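Glycosyl hydrolase (Rhizobium leguminosarum bv. trifolii, PDB 5NDX) probably hydrolyses O-glycosidic bonds as a family 39 glycoside hydrolase, a bacterial orthologue of human alpha-L-iduronidase. Local coordinates at residues A[47-52]-A[371-376]; A[406-411]-A[521-526]. The protein carries 2 engineered substitutions. All blocks are in the same frame, centred on the assembly; numbering follows the deposited sequence.

Contact 1. Residues A[47-52]-A[371-376]; sequences GLPNEG and LLATLG
Ala373 packs its methyl group into the bend of loop 47-52, an apolar contact between that loop and the turn 372-375, backed by a water; the loop lies between helix 36-45 and strand 55-58 of the TIM barrel. The CB atom of Ala373 lies 3.4 Å from Pro49 O and 3.5 Å from Gly52 CA, while the proline ring presents CD at 4.1 Å from the same methyl. A side chain on Gly52 would run straight into Ala373, so the fit illustrates how a glycine can admit a neighbour's methyl. Farther out, Pro49 CG rests 4.3 Å from Thr374 CG2. Polar bridging comes from Asn50, whose CG stands anti to the backbone N (chi1 -167°) and carries the amide out to a water 3.0 Å from ND2. That water in turn donates to Ala373 O and Leu375 O, two carbonyls of the type I turn. Arg20 joins the same two segments, hydrogen-bonding to Ala373 O and Asn50 O, and Arg23, which lines the ligand pocket, hydrogen-bonds to Glu51 O. Leu48 packs on Leu366 and Met369 of helix 364-372, while Leu371, Thr374 and Leu375 meet strand 518-526.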
# COMPACT_ATOMS: atom_id res chain seq x y z
N GLY A 47 4.51 7.46 4.79
CA GLY A 47 5.72 7.29 5.57
C GLY A 47 6.48 5.98 5.46
O GLY A 47 7.42 5.79 6.22
N LEU A 48 6.11 5.08 4.55
CA LEU A 48 6.75 3.78 4.41
C LEU A 48 8.13 3.95 3.82
O LEU A 48 8.37 4.84 3.07
CB LEU A 48 5.96 2.78 3.56
CG LEU A 48 4.81 2.02 4.22
CD1 LEU A 48 3.65 2.91 4.45
CD2 LEU A 48 4.32 0.85 3.38
N PRO A 49 9.06 3.04 4.15
CA PRO A 49 10.42 3.19 3.60
C PRO A 49 10.40 3.25 2.10
O PRO A 49 9.68 2.48 1.46
CB PRO A 49 11.09 1.90 4.03
CG PRO A 49 10.35 1.45 5.24
CD PRO A 49 8.95 1.95 5.11
N ASN A 50 11.16 4.19 1.53
CA ASN A 50 11.42 4.20 0.11
C ASN A 50 10.16 4.23 -0.76
O ASN A 50 10.00 3.44 -1.68
CB ASN A 50 12.29 2.94 -0.25
CG ASN A 50 12.89 3.01 -1.67
OD1 ASN A 50 12.82 4.04 -2.33
ND2 ASN A 50 13.49 1.90 -2.14
N GLU A 51 9.25 5.12 -0.42
CA GLU A 51 7.97 5.23 -1.11
C GLU A 51 7.24 3.87 -1.18
O GLU A 51 6.71 3.46 -2.21
CB GLU A 51 8.17 5.85 -2.51
CG GLU A 51 8.79 7.28 -2.48
CD GLU A 51 8.91 7.82 -3.94
OE1 GLU A 51 9.78 7.33 -4.67
OE2 GLU A 51 8.04 8.55 -4.40
N GLY A 52 7.19 3.18 -0.04
CA GLY A 52 6.60 1.81 0.06
C GLY A 52 5.15 1.76 -0.36
O GLY A 52 4.68 0.73 -0.86
N LEU A 371 7.15 -3.93 5.67
CA LEU A 371 8.19 -4.89 5.51
C LEU A 371 8.59 -5.04 4.07
O LEU A 371 9.78 -5.04 3.76
CB LEU A 371 7.82 -6.26 6.11
CG LEU A 371 8.18 -6.47 7.58
CD1 LEU A 371 7.55 -5.46 8.47
CD2 LEU A 371 7.73 -7.84 8.06
N LEU A 372 7.62 -5.23 3.20
CA LEU A 372 7.91 -5.42 1.77
C LEU A 372 8.61 -4.18 1.13
O LEU A 372 9.38 -4.32 0.15
CB LEU A 372 6.61 -5.76 1.00
CG LEU A 372 5.94 -7.08 1.34
CD1 LEU A 372 4.52 -7.13 0.83
CD2 LEU A 372 6.70 -8.21 0.72
N ALA A 373 8.37 -3.00 1.70
CA ALA A 373 8.92 -1.76 1.19
C ALA A 373 10.44 -1.74 1.32
O ALA A 373 11.06 -1.01 0.59
CB ALA A 373 8.35 -0.58 1.94
N THR A 374 11.00 -2.54 2.24
CA THR A 374 12.45 -2.63 2.43
C THR A 374 13.20 -3.44 1.42
O THR A 374 14.42 -3.54 1.52
CB THR A 374 12.82 -3.22 3.82
OG1 THR A 374 12.47 -4.63 3.89
CG2 THR A 374 12.11 -2.45 4.91
N LEU A 375 12.51 -4.08 0.47
CA LEU A 375 13.18 -4.92 -0.47
C LEU A 375 14.08 -4.10 -1.41
O LEU A 375 13.86 -2.92 -1.62
CB LEU A 375 12.19 -5.76 -1.26
CG LEU A 375 11.56 -6.93 -0.48
CD1 LEU A 375 10.29 -7.45 -1.14
CD2 LEU A 375 12.56 -8.05 -0.30
N GLY A 376 15.11 -4.77 -1.90
CA GLY A 376 16.09 -4.19 -2.78
C GLY A 376 15.73 -4.21 -4.25
O GLY A 376 14.57 -4.39 -4.59
O HOH W 1 13.54 -0.53 -0.40

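Contact 2. Residues A[406-411]-A[521-526]; sequences GVSISL and QVLVVP. Unlike the reference sequence in segment 406-411: Val407 (reference Leu).
Gln521 reaches across to Ser408 and Ser410 of the adjacent strand: its CG is anti to the backbone N, and the bend at chi2 (71°) turns the amide toward them. The serines use different rotamers to receive it. Ser410 holds OG anti to its carbonyl carbon (chi1 -65°) and donates to Gln521 OE1 at 2.6 Å, in the carbonyl plane and on a lone pair. Ser408, with OG opposite its backbone N (chi1 -180°), accepts from Gln521 NE2 at 2.9 Å, nearly within the amide plane. One bond at each end of the amide thus fixes its rotation and satisfies buried polar atoms. With an alanine in place of Gln521, Ser410 would probably lose its carbonyl acceptor and Ser408 its amide donor, leaving a gap between them. Beside this group the CD2 methyl of Leu523 touches Ser408 OG at 3.3 Å.

The backbones are a worked example of antiparallel pairing in the large sheet of the β-sandwich domain that accompanies the barrel in this family. Val407 with Val524 and Ile409 with Val522 are hydrogen-bonded pairs, each joined by two N-H to O bonds; Ser408 with Leu523 and Ser410 with Gln521 are non-hydrogen-bonded pairs. Val407, a leucine in the reference sequence, lies side by side with Val524, and Val407 CG2 is 3.8 Å from Val524 CB. Next along, Ile409 CB is 4.2 Å from Val522 CB. This apolar face meets Leu428 and Val430 of strand 422-431. Strand 395-401 borders 407-413, and strand 436-445 borders 518-526. At the start of the first segment Gly406 brings CA to 3.1 Å from Val524 O, a spot where a side chain would collide.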
# COMPACT_ATOMS: atom_id res chain seq x y z
N GLY A 406 24.52 -5.83 0.84
CA GLY A 406 23.64 -6.36 1.88
C GLY A 406 22.37 -6.84 1.25
O GLY A 406 22.21 -6.72 0.02
N VAL A 407 21.51 -7.46 2.06
CA VAL A 407 20.32 -8.09 1.53
C VAL A 407 19.07 -7.72 2.32
O VAL A 407 19.16 -7.36 3.49
CB VAL A 407 20.47 -9.62 1.39
CG1 VAL A 407 21.67 -9.94 0.51
CG2 VAL A 407 20.60 -10.31 2.74
N SER A 408 17.94 -7.79 1.64
CA SER A 408 16.64 -7.73 2.22
C SER A 408 15.89 -8.92 1.68
O SER A 408 15.70 -9.07 0.46
CB SER A 408 15.91 -6.44 1.85
OG SER A 408 14.61 -6.41 2.45
N ILE A 409 15.42 -9.75 2.60
CA ILE A 409 14.74 -11.00 2.26
C ILE A 409 13.37 -11.06 2.95
O ILE A 409 13.29 -10.92 4.18
CB ILE A 409 15.56 -12.18 2.74
CG1 ILE A 409 16.90 -12.23 2.02
CG2 ILE A 409 14.79 -13.51 2.52
CD1 ILE A 409 17.93 -13.01 2.78
N SER A 410 12.31 -11.24 2.17
CA SER A 410 11.00 -11.54 2.71
C SER A 410 10.85 -13.06 2.76
O SER A 410 10.97 -13.73 1.73
CB SER A 410 9.89 -10.93 1.87
OG SER A 410 9.94 -9.53 1.89
N LEU A 411 10.62 -13.61 3.95
CA LEU A 411 10.31 -15.04 4.09
C LEU A 411 8.80 -15.15 4.45
O LEU A 411 8.35 -14.66 5.51
CB LEU A 411 11.17 -15.64 5.16
CG LEU A 411 11.09 -17.16 5.28
CD1 LEU A 411 11.61 -17.84 4.01
CD2 LEU A 411 11.88 -17.60 6.49
N GLN A 521 10.89 -10.35 7.72
CA GLN A 521 11.84 -9.59 6.86
C GLN A 521 13.22 -9.68 7.50
O GLN A 521 13.38 -9.39 8.69
CB GLN A 521 11.37 -8.14 6.72
CG GLN A 521 11.96 -7.43 5.53
CD GLN A 521 11.40 -7.92 4.24
OE1 GLN A 521 10.27 -8.45 4.18
NE2 GLN A 521 12.16 -7.73 3.16
N VAL A 522 14.20 -10.17 6.74
CA VAL A 522 15.56 -10.28 7.20
C VAL A 522 16.39 -9.20 6.44
O VAL A 522 16.45 -9.22 5.20
CB VAL A 522 16.12 -11.65 6.87
CG1 VAL A 522 17.56 -11.78 7.40
CG2 VAL A 522 15.18 -12.76 7.44
N LEU A 523 16.99 -8.28 7.18
CA LEU A 523 17.84 -7.26 6.62
C LEU A 523 19.23 -7.54 7.13
O LEU A 523 19.41 -7.73 8.34
CB LEU A 523 17.41 -5.88 7.11
CG LEU A 523 15.95 -5.49 6.81
CD1 LEU A 523 15.55 -4.18 7.50
CD2 LEU A 523 15.73 -5.39 5.35
N VAL A 524 20.17 -7.65 6.20
CA VAL A 524 21.58 -7.81 6.54
C VAL A 524 22.31 -6.63 5.88
O VAL A 524 22.37 -6.56 4.65
CB VAL A 524 22.14 -9.11 6.01
CG1 VAL A 524 23.60 -9.24 6.40
CG2 VAL A 524 21.37 -10.31 6.58
N VAL A 525 22.78 -5.68 6.68
CA VAL A 525 23.24 -4.41 6.13
C VAL A 525 24.71 -4.15 6.53
O VAL A 525 25.08 -4.45 7.63
CB VAL A 525 22.35 -3.24 6.53
CG1 VAL A 525 20.96 -3.49 6.02
CG2 VAL A 525 22.30 -3.01 8.03
N PRO A 526 25.52 -3.58 5.62
CA PRO A 526 26.91 -3.29 5.94
C PRO A 526 27.03 -2.05 6.81
O PRO A 526 26.10 -1.31 6.97
CB PRO A 526 27.55 -3.06 4.57
CG PRO A 526 26.44 -2.49 3.75
CD PRO A 526 25.22 -3.28 4.21

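Contact 1 comes first along the chain and is closed before contact 2 opens; their centres are about 12 Å apart. The first ties a loop of the TIM barrel to residues 371-376, which carry helix 364-372 into a turn, and the second lies within the β-sandwich sheet containing strands 407-413 and 518-526. They meet directly at Thr374 and Leu375: Thr374 OG1 probably hydrogen-bonds to Ser408 OG, 3.1 Å away, while Leu375 CD2 packs 3.4 Å from Ser408 O. Residues 371-376 therefore touch the barrel loop as well as the face of the sheet bearing Ser408 and Gln521, so that this short segment is one place where barrel and β-sandwich meet.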